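Gamma-glutamyltranspeptidase (Streptomyces lincolnensis, PDB 6J3I) probably transfers or hydrolyses gamma-glutamyl groups, as an LmbA-like member of the gamma-glutamyltranspeptidase family of N-terminal nucleophile hydrolases. Local coordinates at residues Val150-Val155 with Gly441-Asn446; Gly419-Leu424 with Thr437-Trp442; Ala58-Ile63 with Ala105-Gly110; Pro186-Thr191 with Leu452-Gly457. The protein carries 1 engineered substitution. All coordinates share one frame; numbering follows the deposited sequence.

Interaction 1 of 4, residues Val150-Val155 with Gly441-Asn446; sequences VTVETV and GWLQSN
Val155 and Gln444 bring the two backbones nearest, with 6.3 Å between Val155 CA and Gln444 CA, where the last turn of helix 146-154 meets a type I beta turn running from Trp442 to Ser445. The contact is buried and rests on packing between side chains. Leu443 fills its centre: with CG set between its own backbone N and carbonyl carbon (chi1 69°), the branched end projects at the helix, and CD1 settles between two methyls, 3.8 Å from Val152 CG2 and 3.9 Å from Thr151 CG2. Val152 and Leu443 cross at about a right angle, Val152 CG2 meeting both methyls of Leu443, CD1 the nearer. Thr151 suits its place because its two branches do different work. CG2, anti to the backbone N, faces Leu443 CD1, while OG1 turns back to the carbonyl of Asn147 in its own helix. The Gln444 side chain runs alongside that methyl, modelled too close for the detail to be trusted, and sends NE2 to the carbonyl of His53. Val155, the first residue to leave helical geometry, lays CG2 3.5 Å from Gln444 O. The turn is tied within itself by Trp442 NE1, which donates to Ser445 OG at 2.7 Å from nearly within the indole plane, although the N-H is bent to 131°. Val155 also stands just before helix 156-161, so the turn packs at the joint between two helices, and Tyr170 of helix 164-170 touches both Val152 and Leu443.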
loop_
_atom_site.group_PDB
_atom_site.type_symbol
_atom_site.label_atom_id
_atom_site.label_comp_id
_atom_site.label_asym_id
_atom_site.label_seq_id
_atom_site.Cartn_x
_atom_site.Cartn_y
_atom_site.Cartn_z
ATOM N N VAL A 150 0.318 16.201 13.920
ATOM C CA VAL A 150 -0.372 17.056 12.943
ATOM C C VAL A 150 -1.639 16.373 12.427
ATOM O O VAL A 150 -2.671 17.025 12.247
ATOM C CB VAL A 150 0.561 17.430 11.759
ATOM C CG1 VAL A 150 -0.197 18.088 10.598
ATOM C CG2 VAL A 150 1.663 18.362 12.240
ATOM N N THR A 151 -1.551 15.068 12.189
ATOM C CA THR A 151 -2.698 14.287 11.740
ATOM C C THR A 151 -3.792 14.289 12.808
ATOM O O THR A 151 -4.963 14.527 12.495
ATOM C CB THR A 151 -2.278 12.849 11.392
ATOM O OG1 THR A 151 -1.363 12.880 10.293
ATOM C CG2 THR A 151 -3.460 12.023 10.993
ATOM N N VAL A 152 -3.400 14.037 14.057
ATOM C CA VAL A 152 -4.325 14.055 15.204
ATOM C C VAL A 152 -4.999 15.422 15.378
ATOM O O VAL A 152 -6.208 15.478 15.605
ATOM C CB VAL A 152 -3.621 13.633 16.520
ATOM C CG1 VAL A 152 -4.529 13.811 17.737
ATOM C CG2 VAL A 152 -3.172 12.183 16.445
ATOM N N GLU A 153 -4.232 16.510 15.282
ATOM C CA GLU A 153 -4.791 17.875 15.427
ATOM C C GLU A 153 -5.837 18.207 14.368
ATOM O O GLU A 153 -6.863 18.807 14.675
ATOM C CB GLU A 153 -3.702 18.967 15.373
ATOM C CG GLU A 153 -2.935 19.226 16.672
ATOM C CD GLU A 153 -3.798 19.687 17.841
ATOM O OE1 GLU A 153 -4.981 20.059 17.639
ATOM O OE2 GLU A 153 -3.281 19.674 18.983
ATOM N N THR A 154 -5.572 17.804 13.131
ATOM C CA THR A 154 -6.503 18.006 12.036
ATOM C C THR A 154 -7.873 17.403 12.344
ATOM O O THR A 154 -8.905 17.955 11.953
ATOM C CB THR A 154 -5.951 17.380 10.748
ATOM O OG1 THR A 154 -4.631 17.878 10.515
ATOM C CG2 THR A 154 -6.819 17.724 9.552
ATOM N N VAL A 155 -7.859 16.288 13.071
ATOM C CA VAL A 155 -9.045 15.487 13.336
ATOM C C VAL A 155 -9.549 15.650 14.781
ATOM O O VAL A 155 -10.325 14.834 15.268
ATOM C CB VAL A 155 -8.737 13.999 12.962
ATOM C CG1 VAL A 155 -8.047 13.217 14.088
ATOM C CG2 VAL A 155 -9.987 13.287 12.488
ATOM N N GLY A 441 -6.603 1.012 8.669
ATOM C CA GLY A 441 -6.753 1.022 10.117
ATOM C C GLY A 441 -6.042 2.190 10.765
ATOM O O GLY A 441 -5.628 2.113 11.935
ATOM N N TRP A 442 -5.916 3.279 10.008
ATOM C CA TRP A 442 -5.255 4.482 10.499
ATOM C C TRP A 442 -6.175 5.296 11.407
ATOM O O TRP A 442 -7.407 5.159 11.377
ATOM C CB TRP A 442 -4.682 5.343 9.363
ATOM C CG TRP A 442 -5.630 5.647 8.234
ATOM C CD1 TRP A 442 -6.789 6.354 8.299
ATOM C CD2 TRP A 442 -5.492 5.227 6.873
ATOM N NE1 TRP A 442 -7.380 6.409 7.063
ATOM C CE2 TRP A 442 -6.605 5.726 6.169
ATOM C CE3 TRP A 442 -4.528 4.489 6.178
ATOM C CZ2 TRP A 442 -6.791 5.503 4.808
ATOM C CZ3 TRP A 442 -4.715 4.272 4.820
ATOM C CH2 TRP A 442 -5.837 4.779 4.150
ATOM N N LEU A 443 -5.552 6.154 12.203
ATOM C CA LEU A 443 -6.224 6.858 13.294
ATOM C C LEU A 443 -7.257 7.910 12.866
ATOM O O LEU A 443 -8.202 8.164 13.609
ATOM C CB LEU A 443 -5.174 7.484 14.218
ATOM C CG LEU A 443 -4.331 8.666 13.691
ATOM C CD1 LEU A 443 -5.009 10.012 13.920
ATOM C CD2 LEU A 443 -2.966 8.703 14.359
ATOM N N GLN A 444 -7.102 8.485 11.671
ATOM C CA GLN A 444 -7.915 9.645 11.217
ATOM C C GLN A 444 -9.348 9.306 10.839
ATOM O O GLN A 444 -10.186 10.202 10.780
ATOM C CB GLN A 444 -7.374 10.300 9.934
ATOM C CG GLN A 444 -5.900 10.485 9.842
ATOM C CD GLN A 444 -5.188 9.345 9.146
ATOM O OE1 GLN A 444 -5.135 9.275 7.927
ATOM N NE2 GLN A 444 -4.582 8.478 9.931
ATOM N N SER A 445 -9.601 8.043 10.508
ATOM C CA SER A 445 -10.778 7.679 9.716
ATOM C C SER A 445 -11.719 6.628 10.323
ATOM O O SER A 445 -12.669 6.190 9.663
ATOM C CB SER A 445 -10.301 7.247 8.331
ATOM O OG SER A 445 -9.294 8.131 7.865
ATOM N N ASN A 446 -11.475 6.249 11.576
ATOM C CA ASN A 446 -12.434 5.479 12.368
ATOM C C ASN A 446 -12.150 5.649 13.862
ATOM O O ASN A 446 -10.995 5.829 14.261
ATOM C CB ASN A 446 -12.386 3.985 11.994
ATOM C CG ASN A 446 -13.565 3.545 11.136
ATOM O OD1 ASN A 446 -14.721 3.767 11.493
ATOM N ND2 ASN A 446 -13.275 2.890 10.015
#

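Interaction 2 of 4, residues Gly419-Leu424 with Thr437-Trp442; sequences GDACHL and TPSGGW. Engineered in segment 419-424: Ala421 (natural residue Thr).
Two hydrogen bonds join Asp420 to Ser439 and Cys422 to Pro438. Asp420 CG lies anti to the backbone N (chi1 171°), which carries Asp420 OD1 to Ser439 OG; the hydroxyl donates to it at 2.5 Å, on the anti side and 35° out of the carboxylate plane. Arg459 forms a salt bridge with the same oxygen. Cys422 N donates to Pro438 O at 2.8 Å, and Thr437 CA adds a CA-H...O contact of 3.2 Å to Cys422 O. With an alanine here in place of Asp420, the Ser439 hydroxyl would probably lose its acceptor and Arg459 one of its carboxylate mates.

Flat groups pack too. Gly419 O sits over one face of the Trp442 ring, offset toward the rim, while Asp420 OD1 stands at its edge, 3.6 Å from Trp442 CZ3. The His423 ring meets Thr437 edge-on, His423 CD2 lying 3.4 Å from Thr437 CB.

Ala421, its CB 3.4 Å from Ser439 CB, is engineered in place of a threonine that, as in other gamma-glutamyltranspeptidases, is probably the catalytic nucleophile. The segments lead into and out of antiparallel strands 424-428 and 433-436, with Leu47 of helix 36-50 against Cys422 and Gln506 of helix 506-519 against Asp420 and Thr437.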
loop_
_atom_site.group_PDB
_atom_site.type_symbol
_atom_site.label_atom_id
_atom_site.label_comp_id
_atom_site.label_asym_id
_atom_site.label_seq_id
_atom_site.Cartn_x
_atom_site.Cartn_y
_atom_site.Cartn_z
ATOM N N GLY A 419 -3.519 10.186 1.717
ATOM C CA GLY A 419 -2.308 9.519 2.264
ATOM C C GLY A 419 -2.577 8.083 2.660
ATOM O O GLY A 419 -3.577 7.801 3.348
ATOM N N ASP A 420 -1.708 7.176 2.219
ATOM C CA ASP A 420 -2.040 5.753 2.236
ATOM C C ASP A 420 -0.812 4.891 2.367
ATOM O O ASP A 420 0.056 4.915 1.501
ATOM C CB ASP A 420 -2.793 5.406 0.947
ATOM C CG ASP A 420 -3.000 3.905 0.743
ATOM O OD1 ASP A 420 -3.419 3.213 1.682
ATOM O OD2 ASP A 420 -2.785 3.425 -0.383
ATOM N N ALA A 421 -0.751 4.143 3.464
ATOM C CA ALA A 421 0.137 2.974 3.598
ATOM C C ALA A 421 1.580 3.219 4.039
ATOM O O ALA A 421 2.098 4.344 4.086
ATOM C CB ALA A 421 0.141 2.129 2.312
ATOM N N CYS A 422 2.194 2.089 4.366
ATOM C CA CYS A 422 3.612 1.950 4.585
ATOM C C CYS A 422 4.176 0.973 3.573
ATOM O O CYS A 422 3.440 0.360 2.787
ATOM C CB CYS A 422 3.853 1.409 5.992
ATOM S SG CYS A 422 3.183 2.460 7.290
ATOM N N HIS A 423 5.495 0.840 3.599
ATOM C CA HIS A 423 6.174 -0.207 2.860
ATOM C C HIS A 423 7.363 -0.788 3.625
ATOM O O HIS A 423 7.946 -0.141 4.492
ATOM C CB HIS A 423 6.610 0.253 1.466
ATOM C CG HIS A 423 6.876 -0.891 0.548
ATOM N ND1 HIS A 423 8.139 -1.390 0.315
ATOM C CD2 HIS A 423 6.023 -1.713 -0.096
ATOM C CE1 HIS A 423 8.045 -2.444 -0.475
ATOM N NE2 HIS A 423 6.774 -2.660 -0.741
ATOM N N LEU A 424 7.701 -2.025 3.277
ATOM C CA LEU A 424 8.706 -2.790 3.971
ATOM C C LEU A 424 9.253 -3.913 3.063
ATOM O O LEU A 424 8.479 -4.708 2.531
ATOM C CB LEU A 424 8.059 -3.328 5.244
ATOM C CG LEU A 424 8.788 -4.382 6.062
ATOM C CD1 LEU A 424 8.827 -4.027 7.535
ATOM C CD2 LEU A 424 8.089 -5.708 5.851
ATOM N N THR A 437 3.285 -3.932 1.370
ATOM C CA THR A 437 2.779 -2.570 1.593
ATOM C C THR A 437 1.524 -2.655 2.456
ATOM O O THR A 437 0.414 -2.753 1.935
ATOM C CB THR A 437 2.646 -1.713 0.293
ATOM O OG1 THR A 437 1.397 -1.018 0.241
ATOM C CG2 THR A 437 2.784 -2.546 -0.922
ATOM N N PRO A 438 1.718 -2.662 3.794
ATOM C CA PRO A 438 0.594 -2.624 4.724
ATOM C C PRO A 438 0.019 -1.217 4.862
ATOM O O PRO A 438 0.746 -0.223 4.771
ATOM C CB PRO A 438 1.204 -3.100 6.051
ATOM C CG PRO A 438 2.633 -2.728 5.958
ATOM C CD PRO A 438 3.003 -2.815 4.505
ATOM N N SER A 439 -1.284 -1.168 5.101
ATOM C CA SER A 439 -2.041 0.061 5.138
ATOM C C SER A 439 -3.320 -0.161 5.919
ATOM O O SER A 439 -3.568 -1.264 6.413
ATOM C CB SER A 439 -2.412 0.459 3.722
ATOM O OG SER A 439 -2.764 1.824 3.664
ATOM N N GLY A 440 -4.122 0.898 6.019
ATOM C CA GLY A 440 -5.458 0.819 6.581
ATOM C C GLY A 440 -5.451 0.725 8.083
ATOM O O GLY A 440 -4.432 0.409 8.699
ATOM N N GLY A 441 -6.603 1.012 8.669
ATOM C CA GLY A 441 -6.753 1.022 10.117
ATOM C C GLY A 441 -6.042 2.190 10.765
ATOM O O GLY A 441 -5.628 2.113 11.935
ATOM N N TRP A 442 -5.916 3.279 10.008
ATOM C CA TRP A 442 -5.255 4.482 10.499
ATOM C C TRP A 442 -6.175 5.296 11.407
ATOM O O TRP A 442 -7.407 5.159 11.377
ATOM C CB TRP A 442 -4.682 5.343 9.363
ATOM C CG TRP A 442 -5.630 5.647 8.234
ATOM C CD1 TRP A 442 -6.789 6.354 8.299
ATOM C CD2 TRP A 442 -5.492 5.227 6.873
ATOM N NE1 TRP A 442 -7.380 6.409 7.063
ATOM C CE2 TRP A 442 -6.605 5.726 6.169
ATOM C CE3 TRP A 442 -4.528 4.489 6.178
ATOM C CZ2 TRP A 442 -6.791 5.503 4.808
ATOM C CZ3 TRP A 442 -4.715 4.272 4.820
ATOM C CH2 TRP A 442 -5.837 4.779 4.150
#

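Interaction 3 of 4, residues Ala58-Ile63 with Ala105-Gly110; sequences AGEVPI and AAAVPG
Pro109 lays its ring against Ala58: Pro109 CB comes 3.3 Å from Ala58 O, and 4.0 Å separates Ala58 CB from Pro109 CB. Both residue types fit, since a compact, rigid ring and a single methyl can meet closely. Ala58 O, touched by the proline ring, also accepts from a water. The same water donates to Ala107 O, linking the two backbones beside the ring.

Gly110 carries the direct polar link. Its N donates to Gly59 O at 3.1 Å, with the N-H bent to 136°. The backbones run close here, Gly110 CA standing 4.8 Å from Glu60 CA.

These two loops join elements of the N-terminal nucleophile hydrolase fold, one leading straight into strand 61-66 and the other into helix 111-122; a further backbone bond joins Gly59 to Ala111, the first residue of that helix.

Glu60 extends the contact through water. With CG between its backbone N and carbonyl carbon (chi1 41°) and a bend at the next bond, its OE2 end points toward the 105-110 loop, where waters bridge the gap. Glu60 OE2 takes a proton from one water at 2.7 Å, which in turn accepts from Ala107 N, and from a second water at 2.9 Å, which also donates to Val108 O. The other oxygen, Glu60 OE1, forms a salt bridge with Arg459, so the carboxylate is held through both of its oxygens. Pro109 also touches Leu250 of helix 247-252.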
loop_
_atom_site.group_PDB
_atom_site.type_symbol
_atom_site.label_atom_id
_atom_site.label_comp_id
_atom_site.label_asym_id
_atom_site.label_seq_id
_atom_site.Cartn_x
_atom_site.Cartn_y
_atom_site.Cartn_z
ATOM N N ALA A 58 -5.745 -3.492 12.119
ATOM C CA ALA A 58 -7.006 -3.866 11.468
ATOM C C ALA A 58 -7.091 -3.439 9.991
ATOM O O ALA A 58 -8.169 -3.484 9.372
ATOM C CB ALA A 58 -8.173 -3.300 12.254
ATOM N N GLY A 59 -5.961 -3.032 9.421
ATOM C CA GLY A 59 -5.883 -2.736 7.997
ATOM C C GLY A 59 -5.679 -3.987 7.158
ATOM O O GLY A 59 -6.218 -5.048 7.472
ATOM N N GLU A 60 -4.878 -3.849 6.106
ATOM C CA GLU A 60 -4.705 -4.874 5.083
ATOM C C GLU A 60 -3.275 -4.851 4.571
ATOM O O GLU A 60 -2.540 -3.904 4.825
ATOM C CB GLU A 60 -5.690 -4.663 3.922
ATOM C CG GLU A 60 -5.894 -3.210 3.490
ATOM C CD GLU A 60 -7.071 -2.496 4.173
ATOM O OE1 GLU A 60 -6.940 -1.272 4.412
ATOM O OE2 GLU A 60 -8.131 -3.119 4.440
ATOM N N VAL A 61 -2.888 -5.905 3.856
ATOM C CA VAL A 61 -1.529 -6.042 3.330
ATOM C C VAL A 61 -1.430 -7.087 2.208
ATOM O O VAL A 61 -1.784 -8.248 2.417
ATOM C CB VAL A 61 -0.513 -6.381 4.459
ATOM C CG1 VAL A 61 -0.783 -7.742 5.089
ATOM C CG2 VAL A 61 0.919 -6.304 3.950
ATOM N N PRO A 62 -0.963 -6.671 1.010
ATOM C CA PRO A 62 -0.394 -7.615 0.054
ATOM C C PRO A 62 1.082 -7.874 0.361
ATOM O O PRO A 62 1.819 -6.937 0.664
ATOM C CB PRO A 62 -0.547 -6.910 -1.308
ATOM C CG PRO A 62 -1.180 -5.597 -1.045
ATOM C CD PRO A 62 -1.124 -5.334 0.422
ATOM N N ILE A 63 1.486 -9.139 0.273
ATOM C CA ILE A 63 2.867 -9.568 0.487
ATOM C C ILE A 63 3.272 -10.374 -0.737
ATOM O O ILE A 63 2.545 -11.274 -1.149
ATOM C CB ILE A 63 3.005 -10.467 1.742
ATOM C CG1 ILE A 63 2.271 -9.840 2.937
ATOM C CG2 ILE A 63 4.482 -10.744 2.056
ATOM C CD1 ILE A 63 2.244 -10.697 4.185
ATOM N N ALA A 105 -17.161 1.873 5.776
ATOM C CA ALA A 105 -15.965 1.744 4.922
ATOM C C ALA A 105 -15.050 0.543 5.245
ATOM O O ALA A 105 -14.191 0.191 4.442
ATOM C CB ALA A 105 -15.167 3.030 4.977
ATOM N N ALA A 106 -15.234 -0.078 6.407
ATOM C CA ALA A 106 -14.391 -1.197 6.854
ATOM C C ALA A 106 -14.570 -2.508 6.071
ATOM O O ALA A 106 -15.634 -3.120 6.114
ATOM C CB ALA A 106 -14.649 -1.464 8.331
ATOM N N ALA A 107 -13.520 -2.940 5.378
ATOM C CA ALA A 107 -13.417 -4.328 4.927
ATOM C C ALA A 107 -13.141 -5.212 6.152
ATOM O O ALA A 107 -12.772 -4.697 7.216
ATOM C CB ALA A 107 -12.307 -4.471 3.907
ATOM N N VAL A 108 -13.332 -6.527 6.021
ATOM C CA VAL A 108 -12.871 -7.467 7.057
ATOM C C VAL A 108 -11.358 -7.226 7.221
ATOM O O VAL A 108 -10.636 -7.201 6.231
ATOM C CB VAL A 108 -13.135 -8.951 6.690
ATOM C CG1 VAL A 108 -12.431 -9.895 7.660
ATOM C CG2 VAL A 108 -14.628 -9.258 6.683
ATOM N N PRO A 109 -10.878 -7.006 8.456
ATOM C CA PRO A 109 -9.440 -6.759 8.597
ATOM C C PRO A 109 -8.606 -7.944 8.132
ATOM O O PRO A 109 -8.780 -9.047 8.650
ATOM C CB PRO A 109 -9.267 -6.540 10.101
ATOM C CG PRO A 109 -10.595 -6.059 10.562
ATOM C CD PRO A 109 -11.591 -6.796 9.730
ATOM N N GLY A 110 -7.728 -7.713 7.159
ATOM C CA GLY A 110 -6.974 -8.796 6.514
ATOM C C GLY A 110 -5.505 -8.959 6.888
ATOM O O GLY A 110 -4.909 -10.014 6.638
HETATM O O HOH W 1 -10.558 -3.029 8.168
HETATM O O HOH W 2 -10.404 -2.034 5.399
HETATM O O HOH W 3 -8.754 -5.863 5.057
#

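Interaction 4 of 4, residues Pro186-Thr191 with Leu452-Gly457; sequences PTLAAT and LGFPLG
Thr191 and Leu452 supply the polar part of this contact. Thr191 OG1 lies 2.5 Å from Leu452 O and 2.8 Å from Thr187 O in its own helix. Leu452 O also receives a CA-H...O contact from Leu188 CA at 3.4 Å, so the carbonyl of the loop is met by both a hydroxyl and a backbone C-H of the helix. A valine in place of Thr191 would probably leave Leu452 O without its hydroxyl partner.

Apolar contacts lie beside these. In Thr191, OG1 beside the backbone N (chi1 -49°) leaves CG2 anti to it, against Leu452 CD2 at 3.7 Å from Thr191 CG2, and the two side chains cross at about a right angle. Leu188 meets Phe454 in the same crosswise manner, Leu188 CD2 reaching Phe454 CD2 at 3.9 Å. Inside the loop, Leu452 CB sits over one face of the Phe454 ring, toward its rim. The methyl of Thr187 lies against the peptide that joins Leu452 to Gly453.

Steric demand explains Gly453. Its phi is 110°, and a beta carbon there would collide with Leu188 N. The helix start and the loop are also bridged by Asn185, whose side chain binds both Leu188 N and Gly453 O. Around the contact, Leu452 packs on Phe220, Ile221 and Ala224 of helix 220-229, and Leu188 on Ala138 of helix 127-139.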
loop_
_atom_site.group_PDB
_atom_site.type_symbol
_atom_site.label_atom_id
_atom_site.label_comp_id
_atom_site.label_asym_id
_atom_site.label_seq_id
_atom_site.Cartn_x
_atom_site.Cartn_y
_atom_site.Cartn_z
ATOM N N PRO A 186 -0.629 2.379 25.569
ATOM C CA PRO A 186 -0.642 1.264 26.533
ATOM C C PRO A 186 -1.710 0.201 26.264
ATOM O O PRO A 186 -1.509 -0.965 26.600
ATOM C CB PRO A 186 -0.897 1.954 27.889
ATOM C CG PRO A 186 -1.346 3.344 27.568
ATOM C CD PRO A 186 -0.737 3.684 26.245
ATOM N N THR A 187 -2.827 0.603 25.667
ATOM C CA THR A 187 -3.905 -0.323 25.336
ATOM C C THR A 187 -3.512 -1.301 24.207
ATOM O O THR A 187 -3.745 -2.503 24.323
ATOM C CB THR A 187 -5.201 0.450 25.012
ATOM O OG1 THR A 187 -5.524 1.319 26.105
ATOM C CG2 THR A 187 -6.370 -0.499 24.797
ATOM N N LEU A 188 -2.917 -0.789 23.131
ATOM C CA LEU A 188 -2.382 -1.634 22.047
ATOM C C LEU A 188 -1.326 -2.618 22.599
ATOM O O LEU A 188 -1.337 -3.813 22.278
ATOM C CB LEU A 188 -1.814 -0.741 20.927
ATOM C CG LEU A 188 -1.269 -1.262 19.582
ATOM C CD1 LEU A 188 0.241 -1.261 19.557
ATOM C CD2 LEU A 188 -1.785 -2.633 19.193
ATOM N N ALA A 189 -0.439 -2.108 23.450
ATOM C CA ALA A 189 0.509 -2.950 24.182
ATOM C C ALA A 189 -0.174 -4.090 24.938
ATOM O O ALA A 189 0.237 -5.249 24.823
ATOM C CB ALA A 189 1.314 -2.111 25.149
ATOM N N ALA A 190 -1.213 -3.750 25.700
ATOM C CA ALA A 190 -1.997 -4.748 26.463
ATOM C C ALA A 190 -2.625 -5.821 25.577
ATOM O O ALA A 190 -2.562 -7.012 25.892
ATOM C CB ALA A 190 -3.069 -4.065 27.307
ATOM N N THR A 191 -3.207 -5.388 24.465
ATOM C CA THR A 191 -3.840 -6.279 23.483
ATOM C C THR A 191 -2.915 -7.409 23.032
ATOM O O THR A 191 -3.300 -8.571 23.070
ATOM C CB THR A 191 -4.309 -5.467 22.264
ATOM O OG1 THR A 191 -5.043 -4.338 22.729
ATOM C CG2 THR A 191 -5.206 -6.283 21.342
ATOM N N LEU A 452 -9.077 -2.483 22.610
ATOM C CA LEU A 452 -7.949 -2.936 21.782
ATOM C C LEU A 452 -6.855 -1.880 21.540
ATOM O O LEU A 452 -5.671 -2.188 21.597
ATOM C CB LEU A 452 -8.476 -3.431 20.433
ATOM C CG LEU A 452 -9.466 -4.597 20.449
ATOM C CD1 LEU A 452 -9.881 -4.956 19.023
ATOM C CD2 LEU A 452 -8.881 -5.814 21.149
ATOM N N GLY A 453 -7.261 -0.652 21.233
ATOM C CA GLY A 453 -6.323 0.460 21.062
ATOM C C GLY A 453 -6.142 0.974 19.646
ATOM O O GLY A 453 -5.407 1.934 19.433
ATOM N N PHE A 454 -6.804 0.342 18.684
ATOM C CA PHE A 454 -6.740 0.758 17.288
ATOM C C PHE A 454 -8.149 0.738 16.676
ATOM O O PHE A 454 -9.066 0.133 17.254
ATOM C CB PHE A 454 -5.780 -0.136 16.504
ATOM C CG PHE A 454 -6.055 -1.613 16.648
ATOM C CD1 PHE A 454 -6.956 -2.255 15.809
ATOM C CD2 PHE A 454 -5.399 -2.366 17.622
ATOM C CE1 PHE A 454 -7.200 -3.618 15.941
ATOM C CE2 PHE A 454 -5.640 -3.726 17.758
ATOM C CZ PHE A 454 -6.538 -4.353 16.916
ATOM N N PRO A 455 -8.335 1.419 15.524
ATOM C CA PRO A 455 -9.624 1.454 14.844
ATOM C C PRO A 455 -9.756 0.464 13.690
ATOM O O PRO A 455 -8.757 -0.084 13.217
ATOM C CB PRO A 455 -9.661 2.879 14.291
ATOM C CG PRO A 455 -8.230 3.199 13.990
ATOM C CD PRO A 455 -7.374 2.340 14.878
ATOM N N LEU A 456 -10.994 0.275 13.232
ATOM C CA LEU A 456 -11.273 -0.445 11.989
ATOM C C LEU A 456 -10.812 0.345 10.756
ATOM O O LEU A 456 -10.560 1.557 10.812
ATOM C CB LEU A 456 -12.763 -0.803 11.877
ATOM C CG LEU A 456 -13.154 -2.076 12.654
ATOM C CD1 LEU A 456 -14.632 -2.065 13.009
ATOM C CD2 LEU A 456 -12.824 -3.335 11.871
ATOM N N GLY A 457 -10.698 -0.365 9.641
ATOM C CA GLY A 457 -10.193 0.217 8.392
ATOM C C GLY A 457 -11.248 0.929 7.568
ATOM O O GLY A 457 -12.354 1.190 8.046
#

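From the N terminus, interaction 3 is complete first, closing the loop between residues 58 and 110 and joining the start of strand 61-66 to the approach to helix 111-122. Interactions 1 and 4 then open in turn on helices 146-154 and 186-199, and their long loops cross, both closing in the loop that follows strand 433-436. Interaction 2 closes a short loop around the hairpin strands 424-428 and 433-436; it falls within the span of interaction 4 and shares Gly441 and Trp442 with interaction 1. The long loop 437-457 thus unites interactions 1, 2 and 4, and Ser439 O with Glu60 N probably bonds interaction 2 to interaction 3.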